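Local structure of catalase-3 (Neurospora crassa, 4AJ9) at residues D354-R359 with P363-L368. The protein breaks down hydrogen peroxide into water and oxygen with a heme cofactor, an activity that probably protects cells from peroxide damage. Sequence-based numbering, arbitrary orientation. Where two conformers were deposited one is given.
Sequences DTQLNR and PNFEQL. With HEM (protoporphyrin IX containing Fe), chain Y.
Gln356 lays its aliphatic stem across the ring of Phe365, a CH-pi contact that joins the heme-binding helix 343-360 of the catalase fold to the loop following it. Its first carbon, Gln356 CB, sits almost over the middle of the ring, 3.5 Å from the Phe365 centroid and 11° off the ring normal. Gln356 CG, set beside the backbone N, still skims the rim, 3.8 Å from Phe365 CE1. A bend at chi2 (-47°) then swings the amide away from the ring and toward the heme. There OE1 accepts a hydrogen bond from Ser327 OG, while Gln356 NE2 gives one to the backbone O of Tyr352, by similarity the axial iron ligand. A second bond runs from Gln356 NE2 to propionate oxygen O1D of the heme, at 2.8 Å and nearly straight (164°). With both amide ends taken, the group has little freedom to flip.

Next along the helix, Leu357 meets Phe365 at the edge of its ring, and Leu357 CD2 also lies 4.0 Å from Pro363 CA. His56 of a second subunit packs on both Leu357 and Pro363, so this apolar patch lies within the tetramer interface.

In one of its two modelled conformers, Arg359 takes hold of the same propionate. Its guanidinium meets the carboxylate through two neighbouring N-H groups, a pairing that should favour the ionised acid: Arg359 NE bonds to heme O2D at 2.9 Å, and Arg359 NH2, which also binds Ile326 O, lies 2.8 Å from heme O1D, the oxygen already gripped by Gln356 NE2.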
ATOM      1  N   ASP C 354      -3.761   2.769  14.388  1.00  3.94           N
ATOM      2  CA  ASP C 354      -4.136   1.913  13.260  1.00  3.47           C
ATOM      3  C   ASP C 354      -4.322   2.716  11.971  1.00  5.79           C
ATOM      4  O   ASP C 354      -3.876   2.303  10.908  1.00  2.33           O
ATOM      5  CB  ASP C 354      -5.424   1.157  13.589  1.00  3.17           C
ATOM      6  CG  ASP C 354      -6.042   0.499  12.376  1.00  3.19           C
ATOM      7  OD1 ASP C 354      -5.332  -0.252  11.683  1.00  4.91           O
ATOM      8  OD2 ASP C 354      -7.229   0.768  12.094  1.00  4.67           O
ATOM      9  N   THR C 355      -4.980   3.867  12.071  1.00  3.20           N
ATOM     10  CA  THR C 355      -5.295   4.655  10.876  1.00  6.66           C
ATOM     11  C   THR C 355      -4.051   5.181  10.143  1.00  7.73           C
ATOM     12  O   THR C 355      -4.101   5.443   8.929  1.00  5.51           O
ATOM     13  CB  THR C 355      -6.248   5.820  11.190  1.00  4.00           C
ATOM     14  OG1 THR C 355      -6.886   6.265   9.982  1.00  4.53           O
ATOM     15  CG2 THR C 355      -5.485   6.973  11.829  1.00  3.27           C
ATOM     16  N   GLN C 356      -2.940   5.318  10.864  1.00  3.24           N
ATOM     17  CA  GLN C 356      -1.695   5.768  10.239  1.00  3.38           C
ATOM     18  C   GLN C 356      -1.219   4.772   9.185  1.00  4.41           C
ATOM     19  O   GLN C 356      -0.589   5.144   8.202  1.00  3.15           O
ATOM     20  CB  GLN C 356      -0.593   5.967  11.281  1.00  5.46           C
ATOM     21  CG  GLN C 356      -0.947   6.961  12.387  1.00  5.67           C
ATOM     22  CD  GLN C 356      -1.549   8.239  11.846  1.00  4.93           C
ATOM     23  OE1 GLN C 356      -1.218   8.673  10.735  1.00  6.66           O
ATOM     24  NE2 GLN C 356      -2.452   8.848  12.622  1.00  3.46           N
ATOM     25  N   LEU C 357      -1.504   3.497   9.418  1.00  3.20           N
ATOM     26  CA  LEU C 357      -1.173   2.459   8.460  1.00  5.32           C
ATOM     27  C   LEU C 357      -1.894   2.697   7.142  1.00  7.86           C
ATOM     28  O   LEU C 357      -1.355   2.407   6.074  1.00  8.74           O
ATOM     29  CB  LEU C 357      -1.545   1.078   9.006  1.00  4.40           C
ATOM     30  CG  LEU C 357      -0.815   0.604  10.252  1.00  4.39           C
ATOM     31  CD1 LEU C 357      -1.498  -0.637  10.837  1.00  4.45           C
ATOM     32  CD2 LEU C 357       0.664   0.350   9.953  1.00  3.38           C
ATOM     33  N   ASN C 358      -3.114   3.228   7.207  1.00  5.01           N
ATOM     34  CA  ASN C 358      -3.838   3.542   5.979  1.00  5.96           C
ATOM     35  C   ASN C 358      -3.280   4.786   5.297  1.00  7.72           C
ATOM     36  O   ASN C 358      -2.966   4.772   4.106  1.00  4.54           O
ATOM     37  CB  ASN C 358      -5.334   3.754   6.238  1.00  5.41           C
ATOM     38  CG  ASN C 358      -6.136   3.837   4.950  1.00  8.89           C
ATOM     39  OD1 ASN C 358      -6.192   2.874   4.196  1.00 11.20           O
ATOM     40  ND2 ASN C 358      -6.760   4.996   4.691  1.00  3.93           N
ATOM     41  N   ARG C 359      -3.152   5.861   6.062  0.65  3.87           N
ATOM     42  CA  ARG C 359      -2.709   7.121   5.491  0.65  5.17           C
ATOM     43  C   ARG C 359      -1.279   7.031   4.964  0.65  5.28           C
ATOM     44  O   ARG C 359      -0.972   7.556   3.893  0.65  6.60           O
ATOM     45  CB  ARG C 359      -2.833   8.235   6.523  0.65  5.01           C
ATOM     46  CG  ARG C 359      -2.895   9.616   5.917  0.65  3.26           C
ATOM     47  CD  ARG C 359      -3.915  10.467   6.659  0.65  4.50           C
ATOM     48  NE  ARG C 359      -3.462  10.843   7.995  0.65  2.97           N
ATOM     49  CZ  ARG C 359      -2.486  11.714   8.243  0.65  4.85           C
ATOM     50  NH1 ARG C 359      -1.835  12.293   7.241  0.65  2.73           N
ATOM     51  NH2 ARG C 359      -2.152  11.995   9.499  0.65  3.08           N
ATOM     52  N   PRO C 363       4.470   1.076   8.413  1.00  7.82           N
ATOM     53  CA  PRO C 363       4.597   1.148   9.864  1.00  4.86           C
ATOM     54  C   PRO C 363       5.674   2.121  10.323  1.00  3.76           C
ATOM     55  O   PRO C 363       5.854   2.284  11.525  1.00  6.75           O
ATOM     56  CB  PRO C 363       5.012  -0.282  10.218  1.00  2.12           C
ATOM     57  CG  PRO C 363       5.878  -0.667   9.074  1.00  2.18           C
ATOM     58  CD  PRO C 363       5.256  -0.038   7.858  1.00  9.50           C
ATOM     59  N   ASN C 364       6.382   2.756   9.391  1.00  5.39           N
ATOM     60  CA  ASN C 364       7.484   3.643   9.760  1.00  7.52           C
ATOM     61  C   ASN C 364       7.172   5.138   9.705  1.00  5.73           C
ATOM     62  O   ASN C 364       8.081   5.962   9.609  1.00  5.49           O
ATOM     63  CB  ASN C 364       8.734   3.308   8.932  1.00  4.10           C
ATOM     64  CG  ASN C 364       9.400   2.023   9.404  1.00  6.40           C
ATOM     65  OD1 ASN C 364       9.684   1.877  10.593  1.00  5.96           O
ATOM     66  ND2 ASN C 364       9.623   1.075   8.485  1.00  3.36           N
ATOM     67  N   PHE C 365       5.891   5.484   9.788  1.00  3.93           N
ATOM     68  CA  PHE C 365       5.471   6.885   9.714  1.00  4.52           C
ATOM     69  C   PHE C 365       6.069   7.735  10.830  1.00  4.18           C
ATOM     70  O   PHE C 365       6.172   8.960  10.685  1.00  3.58           O
ATOM     71  CB  PHE C 365       3.937   6.980   9.735  1.00  5.73           C
ATOM     72  CG  PHE C 365       3.319   6.196  10.840  1.00  3.81           C
ATOM     73  CD1 PHE C 365       3.162   6.754  12.092  1.00  4.47           C
ATOM     74  CD2 PHE C 365       2.935   4.872  10.638  1.00  4.11           C
ATOM     75  CE1 PHE C 365       2.608   6.015  13.125  1.00  4.94           C
ATOM     76  CE2 PHE C 365       2.393   4.130  11.655  1.00  8.06           C
ATOM     77  CZ  PHE C 365       2.226   4.698  12.906  1.00  6.11           C
ATOM     78  N   GLU C 366       6.482   7.123  11.945  1.00  3.08           N
ATOM     79  CA  GLU C 366       7.090   7.942  13.007  1.00  2.42           C
ATOM     80  C   GLU C 366       8.486   8.430  12.604  1.00  3.79           C
ATOM     81  O   GLU C 366       9.061   9.287  13.275  1.00  5.50           O
ATOM     82  CB  GLU C 366       7.146   7.224  14.371  1.00  1.61           C
ATOM     83  CG  GLU C 366       5.790   6.735  14.919  1.00  1.91           C
ATOM     84  CD  GLU C 366       4.919   7.846  15.498  1.00  5.05           C
ATOM     85  OE1 GLU C 366       4.816   8.939  14.902  1.00  4.59           O
ATOM     86  OE2 GLU C 366       4.322   7.625  16.569  1.00  4.45           O
ATOM     87  N   GLN C 367       9.017   7.887  11.511  1.00  5.88           N
ATOM     88  CA  GLN C 367      10.326   8.291  11.005  1.00  2.76           C
ATOM     89  C   GLN C 367      10.280   9.529  10.100  1.00  6.78           C
ATOM     90  O   GLN C 367      11.318  10.133   9.821  1.00  4.39           O
ATOM     91  CB  GLN C 367      11.014   7.117  10.291  1.00  2.80           C
ATOM     92  CG  GLN C 367      11.247   5.914  11.186  1.00  7.06           C
ATOM     93  CD  GLN C 367      12.094   4.839  10.526  1.00  3.81           C
ATOM     94  OE1 GLN C 367      12.102   4.699   9.304  1.00  6.38           O
ATOM     95  NE2 GLN C 367      12.825   4.078  11.341  1.00  6.33           N
ATOM     96  N   LEU C 368       9.088   9.930   9.659  1.00  4.43           N
ATOM     97  CA  LEU C 368       8.970  11.130   8.838  1.00  5.51           C
ATOM     98  C   LEU C 368       9.459  12.333   9.643  1.00  9.68           C
ATOM     99  O   LEU C 368       9.224  12.413  10.844  1.00  5.33           O
ATOM    100  CB  LEU C 368       7.526  11.346   8.395  1.00  3.18           C
ATOM    101  CG  LEU C 368       6.976  10.243   7.487  1.00  4.36           C
ATOM    102  CD1 LEU C 368       5.485  10.437   7.243  1.00  7.89           C
ATOM    103  CD2 LEU C 368       7.746  10.217   6.168  1.00 10.42           C
TER
HETATM  104  CHA HEM Y1720      -8.532  12.841  13.743  1.00  3.43           C
HETATM  105  CHB HEM Y1720     -10.089  15.133  17.745  1.00  4.66           C
HETATM  106  CHC HEM Y1720     -12.858  11.304  18.809  1.00  5.71           C
HETATM  107  CHD HEM Y1720     -10.644   8.739  15.348  1.00  5.92           C
HETATM  108  C1A HEM Y1720      -8.737  13.820  14.699  1.00  3.27           C
HETATM  109  C2A HEM Y1720      -8.164  15.161  14.708  1.00  4.40           C
HETATM  110  C3A HEM Y1720      -8.611  15.794  15.807  1.00  4.30           C
HETATM  111  C4A HEM Y1720      -9.459  14.874  16.540  1.00  4.55           C
HETATM  112  CMA HEM Y1720      -8.283  17.238  16.260  1.00  2.35           C
HETATM  113  CAA HEM Y1720      -7.249  15.751  13.602  1.00  1.90           C
HETATM  114  CBA HEM Y1720      -5.775  15.694  13.992  1.00  4.61           C
HETATM  115  CGA HEM Y1720      -4.973  16.379  12.916  1.00  4.30           C
HETATM  116  O1A HEM Y1720      -4.257  15.681  12.157  1.00  4.96           O
HETATM  117  O2A HEM Y1720      -5.057  17.632  12.808  1.00  4.88           O
HETATM  118  C1B HEM Y1720     -10.934  14.271  18.417  1.00  3.63           C
HETATM  119  C2B HEM Y1720     -11.514  14.497  19.729  1.00  4.37           C
HETATM  120  C3B HEM Y1720     -12.300  13.448  20.019  1.00  3.57           C
HETATM  121  C4B HEM Y1720     -12.215  12.519  18.910  1.00  5.58           C
HETATM  122  CMB HEM Y1720     -11.238  15.769  20.563  1.00  1.69           C
HETATM  123  CAB HEM Y1720     -13.120  13.169  21.302  1.00  8.96           C
HETATM  124  CBB HEM Y1720     -12.759  13.707  22.473  1.00 11.90           C
HETATM  125  C1C HEM Y1720     -12.432  10.264  18.019  1.00  3.45           C
HETATM  126  C2C HEM Y1720     -12.774   8.860  18.192  1.00  4.52           C
HETATM  127  C3C HEM Y1720     -12.170   8.177  17.215  1.00  8.29           C
HETATM  128  C4C HEM Y1720     -11.397   9.104  16.429  1.00  5.40           C
HETATM  129  CMC HEM Y1720     -13.711   8.294  19.275  1.00  2.50           C
HETATM  130  CAC HEM Y1720     -12.166   6.663  16.966  1.00  4.71           C
HETATM  131  CBC HEM Y1720     -12.230   5.831  18.007  1.00 10.17           C
HETATM  132  C1D HEM Y1720      -9.890   9.585  14.589  1.00  8.15           C
HETATM  133  C2D HEM Y1720      -9.114   9.170  13.450  1.00  2.41           C
HETATM  134  C3D HEM Y1720      -8.458  10.449  12.948  1.00  0.97           C
HETATM  135  C4D HEM Y1720      -8.895  11.503  13.837  1.00  1.58           C
HETATM  136  CMD HEM Y1720      -8.997   7.738  12.887  1.00  2.92           C
HETATM  137  CAD HEM Y1720      -7.504  10.583  11.751  1.00  3.01           C
HETATM  138  CBD HEM Y1720      -6.086  10.551  12.309  1.00  3.52           C
HETATM  139  CGD HEM Y1720      -5.098  10.556  11.173  1.00  2.95           C
HETATM  140  O1D HEM Y1720      -3.927  10.939  11.412  1.00  3.32           O
HETATM  141  O2D HEM Y1720      -5.493  10.209  10.031  1.00  7.16           O
HETATM  142  NA  HEM Y1720      -9.513  13.686  15.833  1.00  1.81           N
HETATM  143  NB  HEM Y1720     -11.381  13.058  17.958  1.00  3.03           N
HETATM  144  NC  HEM Y1720     -11.587  10.370  16.935  1.00  4.10           N
HETATM  145  ND  HEM Y1720      -9.738  10.950  14.793  1.00  2.46           N
HETATM  146 FE   HEM Y1720     -10.473  12.020  16.448  1.00  5.35          FE